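PDB 1JOV: HI1317, which probably catalyses the interconversion of the alpha and beta anomers of D-glucose 6-phosphate. Local coordinates for residues A[249-253]-A[254-258]; A[169-173]-A[174-178]; A[180-183]-A[184-187]. One frame throughout, in Å; residues are numbered along the deposited sequence.

Interaction 1: residues A[249-253]-A[254-258]; sequences TARIH and HLLEF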
ATOM      1  N   THR A 249      -5.824  -4.564  -0.070  1.00 18.71           N
ATOM      2  CA  THR A 249      -6.206  -5.505   1.005  1.00 22.08           C
ATOM      3  C   THR A 249      -7.208  -4.757   1.894  1.00 19.82           C
ATOM      4  O   THR A 249      -6.813  -3.725   2.464  1.00 21.17           O
ATOM      5  CB  THR A 249      -4.996  -5.874   1.818  1.00 21.90           C
ATOM      6  OG1 THR A 249      -3.943  -6.348   0.957  1.00 20.41           O
ATOM      7  CG2 THR A 249      -5.353  -6.964   2.818  1.00 20.72           C
ATOM      8  N   ALA A 250      -8.463  -5.183   2.052  1.00 20.28           N
ATOM      9  CA  ALA A 250      -9.393  -4.290   2.703  1.00 18.78           C
ATOM     10  C   ALA A 250     -10.429  -4.914   3.653  1.00 26.50           C
ATOM     11  O   ALA A 250     -10.734  -6.071   3.527  1.00 22.08           O
ATOM     12  CB  ALA A 250     -10.207  -3.520   1.694  1.00 20.60           C
ATOM     13  N   ARG A 251     -10.902  -4.114   4.589  1.00 20.16           N
ATOM     14  CA  ARG A 251     -11.931  -4.470   5.564  1.00 19.50           C
ATOM     15  C   ARG A 251     -12.897  -3.311   5.412  1.00 17.02           C
ATOM     16  O   ARG A 251     -12.790  -2.284   6.124  1.00 20.30           O
ATOM     17  CB  ARG A 251     -11.359  -4.654   6.969  1.00 20.99           C
ATOM     18  CG  ARG A 251     -10.612  -6.004   7.136  1.00 20.57           C
ATOM     19  CD  ARG A 251     -11.669  -7.172   7.372  1.00 21.27           C
ATOM     20  NE  ARG A 251     -12.193  -7.150   8.739  1.00 21.83           N
ATOM     21  CZ  ARG A 251     -11.630  -7.753   9.735  1.00 19.76           C
ATOM     22  NH1 ARG A 251     -10.568  -8.361   9.545  1.00 23.62           N
ATOM     23  NH2 ARG A 251     -12.141  -7.693  10.973  1.00 23.77           N
ATOM     24  N   ILE A 252     -13.840  -3.470   4.487  1.00 20.59           N
ATOM     25  CA  ILE A 252     -14.770  -2.403   4.178  1.00 20.20           C
ATOM     26  C   ILE A 252     -16.164  -2.674   4.779  1.00 21.68           C
ATOM     27  O   ILE A 252     -16.781  -1.763   5.396  1.00 24.29           O
ATOM     28  CB  ILE A 252     -14.872  -2.207   2.619  1.00 23.81           C
ATOM     29  CG1 ILE A 252     -13.570  -1.642   2.017  1.00 20.94           C
ATOM     30  CG2 ILE A 252     -15.980  -1.318   2.252  1.00 22.38           C
ATOM     31  CD1 ILE A 252     -13.440  -1.797   0.514  1.00 22.17           C
ATOM     32  N   HIS A 253     -16.659  -3.895   4.500  1.00 20.24           N
ATOM     33  CA  HIS A 253     -18.007  -4.256   5.010  1.00 23.21           C
ATOM     34  C   HIS A 253     -17.909  -5.138   6.273  1.00 23.11           C
ATOM     35  O   HIS A 253     -18.904  -5.215   7.012  1.00 26.56           O
ATOM     36  CB  HIS A 253     -18.806  -4.990   3.917  1.00 20.83           C
ATOM     37  CG  HIS A 253     -18.991  -4.194   2.673  1.00 21.26           C
ATOM     38  ND1 HIS A 253     -19.499  -2.914   2.712  1.00 34.51           N
ATOM     39  CD2 HIS A 253     -18.647  -4.433   1.393  1.00 32.55           C
ATOM     40  CE1 HIS A 253     -19.511  -2.418   1.490  1.00 39.62           C
ATOM     41  NE2 HIS A 253     -19.016  -3.323   0.666  1.00 30.51           N
ATOM     42  N   HIS A 254     -16.776  -5.753   6.516  1.00 20.47           N
ATOM     43  CA  HIS A 254     -16.539  -6.491   7.741  1.00 20.31           C
ATOM     44  C   HIS A 254     -15.643  -5.553   8.519  1.00 24.86           C
ATOM     45  O   HIS A 254     -14.486  -5.386   8.183  1.00 22.19           O
ATOM     46  CB  HIS A 254     -15.915  -7.855   7.494  1.00 26.95           C
ATOM     47  CG  HIS A 254     -15.735  -8.673   8.804  1.00 27.83           C
ATOM     48  ND1 HIS A 254     -16.672  -8.647   9.823  1.00 34.41           N
ATOM     49  CD2 HIS A 254     -14.735  -9.477   9.226  1.00 28.15           C
ATOM     50  CE1 HIS A 254     -16.249  -9.396  10.816  1.00 29.49           C
ATOM     51  NE2 HIS A 254     -15.078  -9.906  10.494  1.00 30.94           N
ATOM     52  N   LEU A 255     -16.180  -4.913   9.574  1.00 25.44           N
ATOM     53  CA  LEU A 255     -15.355  -3.923  10.335  1.00 23.04           C
ATOM     54  C   LEU A 255     -14.264  -4.536  11.148  1.00 27.49           C
ATOM     55  O   LEU A 255     -14.285  -5.773  11.402  1.00 24.84           O
ATOM     56  CB  LEU A 255     -16.242  -3.116  11.224  1.00 21.94           C
ATOM     57  CG  LEU A 255     -17.307  -2.269  10.506  1.00 34.31           C
ATOM     58  CD1 LEU A 255     -18.072  -1.318  11.490  1.00 33.47           C
ATOM     59  CD2 LEU A 255     -16.724  -1.497   9.372  1.00 28.12           C
ATOM     60  N   LEU A 256     -13.277  -3.702  11.573  1.00 19.68           N
ATOM     61  CA  LEU A 256     -12.225  -4.154  12.474  1.00 21.17           C
ATOM     62  C   LEU A 256     -12.554  -3.723  13.859  1.00 27.19           C
ATOM     63  O   LEU A 256     -12.937  -2.541  14.083  1.00 26.51           O
ATOM     64  CB  LEU A 256     -10.894  -3.473  12.148  1.00 21.31           C
ATOM     65  CG  LEU A 256     -10.267  -3.992  10.901  1.00 20.53           C
ATOM     66  CD1 LEU A 256      -9.156  -2.982  10.384  1.00 24.20           C
ATOM     67  CD2 LEU A 256      -9.553  -5.339  11.115  1.00 21.03           C
ATOM     68  N   GLU A 257     -12.385  -4.624  14.837  1.00 24.54           N
ATOM     69  CA  GLU A 257     -12.585  -4.288  16.203  1.00 23.59           C
ATOM     70  C   GLU A 257     -11.200  -4.141  16.884  1.00 20.74           C
ATOM     71  O   GLU A 257     -10.180  -4.583  16.324  1.00 23.39           O
ATOM     72  CB  GLU A 257     -13.501  -5.325  16.923  1.00 28.40           C
ATOM     73  CG  GLU A 257     -14.979  -5.243  16.580  1.00 34.85           C
ATOM     74  CD  GLU A 257     -15.649  -3.884  16.815  1.00 36.50           C
ATOM     75  OE1 GLU A 257     -15.453  -3.223  17.856  1.00 37.66           O
ATOM     76  OE2 GLU A 257     -16.440  -3.484  15.945  1.00 43.36           O
ATOM     77  N   PHE A 258     -11.225  -3.656  18.127  1.00 26.85           N
ATOM     78  CA  PHE A 258      -9.997  -3.362  18.846  1.00 20.72           C
ATOM     79  C   PHE A 258      -9.044  -4.574  18.762  1.00 23.00           C
ATOM     80  O   PHE A 258      -9.500  -5.668  19.003  1.00 25.61           O
ATOM     81  CB  PHE A 258     -10.344  -3.041  20.274  1.00 32.03           C
ATOM     82  CG  PHE A 258      -9.199  -2.633  21.096  1.00 23.11           C
ATOM     83  CD1 PHE A 258      -8.446  -3.602  21.762  1.00 30.99           C
ATOM     84  CD2 PHE A 258      -8.845  -1.251  21.280  1.00 24.97           C
ATOM     85  CE1 PHE A 258      -7.358  -3.261  22.572  1.00 32.18           C
ATOM     86  CE2 PHE A 258      -7.728  -0.971  22.102  1.00 22.68           C
ATOM     87  CZ  PHE A 258      -7.000  -1.963  22.738  1.00 27.38           C
TER
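Where the chain turns a corner at Ile252 to His254, between strand 244-251 and strand 255-256, Arg251 bridges the bend to His254, Leu255 and Leu256. The corner leaves the seven-stranded antiparallel sheet of the all-beta, galactose mutarotase-like fold and leads toward strand 261-268 of the eight-stranded sheet. The arginine chain is bent at both middle torsions (chi2 -80°, chi3 -76°), which curls the guanidinium back alongside the backbone beyond the turn. Two carbonyls receive it. NE donates to His254 O at 2.9 Å, and NH2 donates to Leu255 O, also at 2.9 Å and nearly straight. Both oxygens lie close to the guanidinium plane. Seen from the carbonyls, however, each nitrogen sits above the carbonyl plane and not on a lone pair.

The flat group is also sandwiched. His254 runs side by side with Arg251, its ring within 13° of the guanidinium plane. His254 CD2 lies over one face, toward the rim, 3.5 Å from Arg251 NE. Leu256 crosses Arg251 at about a right angle, and Leu256 CD2 sits over the centre of the opposite face, 3.5 Å from Arg251 CZ. The edge bonds and the two covered faces together should fix the rotation of the guanidinium. NH2 also forms a salt bridge with Glu260 OE1, which probably offsets part of the positive charge, and NH1 hydrogen-bonds to Asn219 O.

Ile252 points away from this cluster, near Glu248, a predicted active-site residue. Before the corner, the backbone of Arg251 pairs with Ala147 of strand 145-154, and Ala250 pairs with Gln222 of strand 222-227. Beyond it, the backbone of Leu256 hydrogen-bonds to that of Ala145, and the side chains of Arg251 and Leu256 both pack on Leu262 of strand 261-268.

Interaction 2: residues A[169-173]-A[174-178]; sequences TCFNS and LNQQQ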
ATOM      1  N   THR A 169     -17.247 -12.126 -10.114  1.00 35.52           N
ATOM      2  CA  THR A 169     -18.134 -11.000  -9.983  1.00 32.83           C
ATOM      3  C   THR A 169     -17.510  -9.994  -8.964  1.00 32.33           C
ATOM      4  O   THR A 169     -16.688 -10.356  -8.130  1.00 38.59           O
ATOM      5  CB  THR A 169     -19.510 -11.453  -9.471  1.00 36.49           C
ATOM      6  OG1 THR A 169     -20.343 -10.319  -9.199  1.00 37.77           O
ATOM      7  CG2 THR A 169     -19.438 -12.042  -8.109  1.00 43.12           C
ATOM      8  N   CYS A 170     -18.005  -8.769  -8.988  1.00 33.55           N
ATOM      9  CA  CYS A 170     -17.512  -7.742  -8.095  1.00 34.99           C
ATOM     10  C   CYS A 170     -18.520  -6.645  -8.141  1.00 35.24           C
ATOM     11  O   CYS A 170     -19.376  -6.597  -9.046  1.00 40.98           O
ATOM     12  CB  CYS A 170     -16.136  -7.203  -8.586  1.00 35.30           C
ATOM     13  SG  CYS A 170     -16.132  -6.261 -10.167  1.00 39.92           S
ATOM     14  N   PHE A 171     -18.389  -5.724  -7.206  1.00 30.63           N
ATOM     15  CA  PHE A 171     -19.233  -4.550  -7.161  1.00 28.70           C
ATOM     16  C   PHE A 171     -18.468  -3.430  -7.841  1.00 39.60           C
ATOM     17  O   PHE A 171     -17.299  -3.166  -7.484  1.00 36.55           O
ATOM     18  CB  PHE A 171     -19.572  -4.192  -5.709  1.00 30.26           C
ATOM     19  CG  PHE A 171     -20.531  -3.045  -5.569  1.00 27.24           C
ATOM     20  CD1 PHE A 171     -21.914  -3.272  -5.741  1.00 40.46           C
ATOM     21  CD2 PHE A 171     -20.118  -1.789  -5.242  1.00 34.16           C
ATOM     22  CE1 PHE A 171     -22.832  -2.230  -5.599  1.00 37.77           C
ATOM     23  CE2 PHE A 171     -21.005  -0.747  -5.093  1.00 38.28           C
ATOM     24  CZ  PHE A 171     -22.389  -0.966  -5.274  1.00 39.39           C
ATOM     25  N   ASN A 172     -19.106  -2.788  -8.830  1.00 44.60           N
ATOM     26  CA  ASN A 172     -18.522  -1.690  -9.624  1.00 39.28           C
ATOM     27  C   ASN A 172     -18.877  -0.337  -9.028  1.00 40.56           C
ATOM     28  O   ASN A 172     -20.017   0.098  -9.144  1.00 40.32           O
ATOM     29  CB  ASN A 172     -18.996  -1.774 -11.115  1.00 40.20           C
ATOM     30  CG  ASN A 172     -18.208  -0.857 -12.061  1.00 36.17           C
ATOM     31  OD1 ASN A 172     -17.588   0.141 -11.651  1.00 44.12           O
ATOM     32  ND2 ASN A 172     -18.288  -1.169 -13.361  1.00 39.02           N
ATOM     33  N   SER A 173     -17.915   0.323  -8.385  1.00 33.94           N
ATOM     34  CA  SER A 173     -18.168   1.575  -7.687  1.00 39.08           C
ATOM     35  C   SER A 173     -18.416   2.662  -8.678  1.00 38.72           C
ATOM     36  O   SER A 173     -18.907   3.737  -8.331  1.00 40.91           O
ATOM     37  CB  SER A 173     -16.993   1.963  -6.768  1.00 33.96           C
ATOM     38  OG  SER A 173     -16.738   0.900  -5.877  1.00 37.12           O
ATOM     39  N   LEU A 174     -17.983   2.401  -9.909  1.00 42.51           N
ATOM     40  CA  LEU A 174     -18.076   3.420 -10.941  1.00 54.77           C
ATOM     41  C   LEU A 174     -19.556   3.788 -11.159  1.00 45.84           C
ATOM     42  O   LEU A 174     -19.950   4.965 -11.059  1.00 46.31           O
ATOM     43  CB  LEU A 174     -17.331   2.951 -12.215  1.00 47.08           C
ATOM     44  CG  LEU A 174     -15.802   2.957 -12.000  1.00 44.72           C
ATOM     45  CD1 LEU A 174     -15.011   2.489 -13.234  1.00 45.44           C
ATOM     46  CD2 LEU A 174     -15.340   4.308 -11.521  1.00 46.26           C
ATOM     47  N   ASN A 175     -20.373   2.759 -11.298  1.00 43.61           N
ATOM     48  CA  ASN A 175     -21.786   2.933 -11.601  1.00 58.24           C
ATOM     49  C   ASN A 175     -22.663   2.311 -10.508  1.00 60.19           C
ATOM     50  O   ASN A 175     -23.873   2.162 -10.663  1.00 54.58           O
ATOM     51  CB  ASN A 175     -22.081   2.294 -12.946  1.00 52.18           C
ATOM     52  CG  ASN A 175     -21.796   0.818 -12.930  1.00 50.58           C
ATOM     53  OD1 ASN A 175     -21.495   0.278 -11.857  1.00 51.59           O
ATOM     54  ND2 ASN A 175     -21.855   0.149 -14.102  1.00 43.54           N
ATOM     55  N   GLN A 176     -22.031   1.965  -9.395  1.00 61.69           N
ATOM     56  CA  GLN A 176     -22.711   1.401  -8.241  1.00 50.73           C
ATOM     57  C   GLN A 176     -23.509   0.185  -8.609  1.00 50.30           C
ATOM     58  O   GLN A 176     -24.654   0.040  -8.178  1.00 50.33           O
ATOM     59  CB  GLN A 176     -23.632   2.420  -7.567  1.00 50.84           C
ATOM     60  CG  GLN A 176     -22.905   3.584  -6.920  1.00 51.11           C
ATOM     61  CD  GLN A 176     -22.071   3.166  -5.719  1.00 63.49           C
ATOM     62  OE1 GLN A 176     -22.610   2.667  -4.730  1.00 59.60           O
ATOM     63  NE2 GLN A 176     -20.759   3.397  -5.789  1.00 54.72           N
ATOM     64  N   GLN A 177     -22.916  -0.706  -9.387  1.00 46.03           N
ATOM     65  CA  GLN A 177     -23.652  -1.892  -9.784  1.00 41.32           C
ATOM     66  C   GLN A 177     -22.838  -3.146  -9.609  1.00 37.61           C
ATOM     67  O   GLN A 177     -21.636  -3.151  -9.846  1.00 40.34           O
ATOM     68  CB  GLN A 177     -24.076  -1.729 -11.255  1.00 51.76           C
ATOM     69  CG  GLN A 177     -25.260  -2.559 -11.690  1.00 57.17           C
ATOM     70  CD  GLN A 177     -26.591  -1.887 -11.408  1.00 70.16           C
ATOM     71  OE1 GLN A 177     -26.659  -0.672 -11.255  1.00 69.57           O
ATOM     72  NE2 GLN A 177     -27.655  -2.680 -11.348  1.00 80.57           N
ATOM     73  N   GLN A 178     -23.465  -4.224  -9.183  1.00 35.12           N
ATOM     74  CA  GLN A 178     -22.782  -5.497  -9.145  1.00 38.04           C
ATOM     75  C   GLN A 178     -22.655  -5.934 -10.612  1.00 52.92           C
ATOM     76  O   GLN A 178     -23.576  -5.666 -11.408  1.00 51.37           O
ATOM     77  CB  GLN A 178     -23.584  -6.493  -8.323  1.00 33.98           C
ATOM     78  CG  GLN A 178     -22.865  -7.832  -8.038  1.00 30.76           C
ATOM     79  CD  GLN A 178     -21.824  -7.675  -6.919  1.00 41.46           C
ATOM     80  OE1 GLN A 178     -21.849  -6.672  -6.203  1.00 40.77           O
ATOM     81  NE2 GLN A 178     -20.940  -8.654  -6.764  1.00 32.82           N
TER
HETATM   82  O   HOH W   1     -18.406   1.820  -3.882  1.00 38.03           O
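Asn172 O accepts hydrogen bonds from two backbone amides of the returning strand and its turn. Gln177 N donates at 3.0 Å, and Asn175 N adds a weak, longer bond. This is the turn of the beta hairpin formed by strands 169-172 and 177-180. Gln176 and Gln177 both face Asn172 in a G1 beta bulge, and Gln176 has positive phi (55°). Asn172 and Gln177 form an antiparallel hydrogen-bonded pair, completed by Asn172 N to Gln177 O at 2.8 Å. Phe171 and Gln178 follow as the non-hydrogen-bonded pair.

At the turn, Gln176 bends back over the chain. Its NE2 donates to Ser173 O at 3.2 Å. The water bound by Ser173 OG also reaches this NE2, though weakly. The amide oxygen is left near the rim of the Phe171 ring, in the ring plane, with OE1 3.7 Å from CZ. The amide and ring planes are almost perpendicular. Gln178 OE1 lies at the edge of the same ring, 3.4 Å from Phe171 CD1.

On the face that carries Asn172 and Gln177, Asn172 ND2 hydrogen-bonds to Glu179 OE1. Asn175 ND2, from the turn, hydrogen-bonds to Glu179 OE2. Strand 191-196 pairs with strand 169-172 through backbone hydrogen bonds of Ile194 with Phe171 and Asp192 with Ser173. At the far end, Thr169 places OG1 anti to its own nitrogen (chi1 174°), facing Gln178. This OG1 also hydrogen-bonds to Glu179 O. Gln178 NE2 then donates to Thr169 OG1 at 3.0 Å, with the hydroxyl oxygen tilted 22° from the amide plane.

Interaction 3: residues A[180-183]-A[184-187]; sequences NVPS and PRHI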
ATOM      1  N   ASN A 180     -20.613  -8.969 -13.588  1.00 39.22           N
ATOM      2  CA  ASN A 180     -19.875 -10.203 -13.791  1.00 39.11           C
ATOM      3  C   ASN A 180     -18.534  -9.905 -14.397  1.00 46.97           C
ATOM      4  O   ASN A 180     -18.402  -8.899 -15.108  1.00 44.65           O
ATOM      5  CB  ASN A 180     -20.669 -11.086 -14.726  1.00 58.64           C
ATOM      6  CG  ASN A 180     -21.369 -12.212 -13.986  1.00 77.34           C
ATOM      7  OD1 ASN A 180     -20.920 -13.396 -14.014  1.00 54.12           O
ATOM      8  ND2 ASN A 180     -22.459 -11.852 -13.279  1.00 43.48           N
ATOM      9  N   VAL A 181     -17.519 -10.736 -14.096  1.00 36.44           N
ATOM     10  CA  VAL A 181     -16.154 -10.494 -14.602  1.00 30.85           C
ATOM     11  C   VAL A 181     -15.264 -11.705 -14.783  1.00 26.74           C
ATOM     12  O   VAL A 181     -15.372 -12.707 -14.085  1.00 50.02           O
ATOM     13  CB  VAL A 181     -15.368  -9.559 -13.654  1.00 39.84           C
ATOM     14  CG1 VAL A 181     -16.010  -8.178 -13.592  1.00 30.97           C
ATOM     15  CG2 VAL A 181     -15.263 -10.171 -12.265  1.00 39.54           C
ATOM     16  N   PRO A 182     -14.376 -11.578 -15.778  1.00 38.45           N
ATOM     17  CA  PRO A 182     -13.377 -12.561 -16.201  1.00 44.64           C
ATOM     18  C   PRO A 182     -12.271 -12.842 -15.185  1.00 55.00           C
ATOM     19  O   PRO A 182     -11.829 -11.947 -14.428  1.00 43.84           O
ATOM     20  CB  PRO A 182     -12.762 -11.866 -17.422  1.00 44.15           C
ATOM     21  CG  PRO A 182     -13.818 -10.988 -17.886  1.00 49.30           C
ATOM     22  CD  PRO A 182     -14.339 -10.386 -16.633  1.00 46.06           C
ATOM     23  N   SER A 183     -11.783 -14.063 -15.165  1.00 40.68           N
ATOM     24  CA  SER A 183     -10.642 -14.333 -14.321  1.00 42.75           C
ATOM     25  C   SER A 183      -9.774 -15.334 -15.053  1.00 44.82           C
ATOM     26  O   SER A 183     -10.177 -16.469 -15.229  1.00 45.59           O
ATOM     27  CB  SER A 183     -11.065 -14.825 -12.935  1.00 48.87           C
ATOM     28  OG  SER A 183      -9.937 -15.289 -12.215  1.00 61.78           O
ATOM     29  N   PRO A 184      -8.565 -14.940 -15.441  1.00 51.74           N
ATOM     30  CA  PRO A 184      -7.957 -13.642 -15.098  1.00 35.65           C
ATOM     31  C   PRO A 184      -8.668 -12.430 -15.640  1.00 37.02           C
ATOM     32  O   PRO A 184      -9.622 -12.507 -16.480  1.00 33.23           O
ATOM     33  CB  PRO A 184      -6.541 -13.776 -15.675  1.00 38.51           C
ATOM     34  CG  PRO A 184      -6.313 -15.260 -15.773  1.00 54.61           C
ATOM     35  CD  PRO A 184      -7.648 -15.755 -16.252  1.00 50.04           C
ATOM     36  N   ARG A 185      -8.259 -11.268 -15.108  1.00 32.98           N
ATOM     37  CA  ARG A 185      -8.851 -10.016 -15.539  1.00 38.54           C
ATOM     38  C   ARG A 185      -7.720  -9.215 -16.085  1.00 37.37           C
ATOM     39  O   ARG A 185      -6.610  -9.314 -15.577  1.00 35.46           O
ATOM     40  CB  ARG A 185      -9.450  -9.220 -14.355  1.00 34.43           C
ATOM     41  CG  ARG A 185     -10.110  -7.934 -14.785  1.00 45.41           C
ATOM     42  CD  ARG A 185     -11.595  -7.861 -14.389  1.00 30.20           C
ATOM     43  NE  ARG A 185     -12.238  -6.617 -14.772  1.00 42.18           N
ATOM     44  CZ  ARG A 185     -12.896  -5.843 -13.935  1.00 44.19           C
ATOM     45  NH1 ARG A 185     -12.951  -6.155 -12.624  1.00 38.79           N
ATOM     46  NH2 ARG A 185     -13.488  -4.759 -14.399  1.00 42.23           N
ATOM     47  N   HIS A 186      -8.022  -8.417 -17.104  1.00 38.92           N
ATOM     48  CA  HIS A 186      -7.053  -7.532 -17.703  1.00 46.03           C
ATOM     49  C   HIS A 186      -7.710  -6.187 -17.557  1.00 38.77           C
ATOM     50  O   HIS A 186      -8.905  -6.121 -17.275  1.00 39.27           O
ATOM     51  CB  HIS A 186      -6.776  -7.919 -19.161  1.00 71.77           C
ATOM     52  CG  HIS A 186      -7.827  -7.470 -20.128  1.00 72.24           C
ATOM     53  ND1 HIS A 186      -7.528  -6.760 -21.273  1.00 89.51           N
ATOM     54  CD2 HIS A 186      -9.168  -7.650 -20.138  1.00 86.21           C
ATOM     55  CE1 HIS A 186      -8.643  -6.514 -21.939  1.00 97.45           C
ATOM     56  NE2 HIS A 186      -9.653  -7.041 -21.269  1.00 93.65           N
ATOM     57  N   ILE A 187      -6.925  -5.130 -17.703  1.00 31.22           N
ATOM     58  CA  ILE A 187      -7.388  -3.759 -17.520  1.00 31.73           C
ATOM     59  C   ILE A 187      -7.252  -2.988 -18.814  1.00 34.48           C
ATOM     60  O   ILE A 187      -6.149  -2.729 -19.290  1.00 42.64           O
ATOM     61  CB  ILE A 187      -6.476  -3.121 -16.413  1.00 27.91           C
ATOM     62  CG1 ILE A 187      -6.299  -4.076 -15.224  1.00 36.04           C
ATOM     63  CG2 ILE A 187      -6.959  -1.758 -15.999  1.00 34.69           C
ATOM     64  CD1 ILE A 187      -7.449  -4.036 -14.251  1.00 37.04           C
TER
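Val181 and Arg185 meet across a tight bend, with the methyl CG1 of Val181 lying over one face of the guanidinium. CG1 is 3.8 Å from Arg185 NH1 and 3.9 Å from CZ, offset toward the rim of the flat group. The two side chains approach obliquely. Lower down the arginine chain, CB packs 3.6 Å from Pro182 O. Pro182 CD and Arg185 CD come to 4.4 Å.

What brings these residues together is a cis peptide bond between Ser183 and Pro184. It draws their CA atoms to 2.9 Å. Pro182 to Arg185 form a type VIb turn, with the cis proline at its third position. The turn bends the chain sharply in the loop between strands 177-180 and 191-196. Inside the bend, Pro184 O lies 3.0 Å from Pro182 C and 3.3 Å from Pro182 CB.

The next shell holds both arms in place. With CG anti to the backbone N (chi1 -178°) and a bend at chi2, the Arg185 chain brings its guanidinium beside Val181, where NH1 hydrogen-bonds to Tyr195 OH. The Tyr195 side chain also touches Val181, so this residue of strand 191-196 contacts both members of the pair. Val191 and Cys193 of that strand touch Arg185 too. The backbone of Val181 bonds to Glu168, and that of Arg185 to Val163 of strand 161-164. At the bend itself, Ser183 OG makes a weak hydrogen bond to Leu166 O.

In the fold
Interactions 2 and 3 adjoin, with centres 13 Å apart. Val181 CG1 packs 3.9 Å from Cys170 SG, and Arg185 NH1 lies 4.0 Å from the same sulfur. Cys170 forms a disulfide with Cys193 of strand 191-196, so this edge of the seven-stranded sheet is also covalently tied. Interaction 1 lies further along that sheet, its centre 19 Å from interaction 2 and 25 Å from interaction 3. The predicted active-site residues Glu248 and His150 sit on adjacent strands. The Ile252 side chain is about 6 Å from that of Glu248 and about 9 Å from that of His150. The Ser173 side chain of interaction 2 is about 9 Å from that of Glu248. Interaction 3 lies away from both.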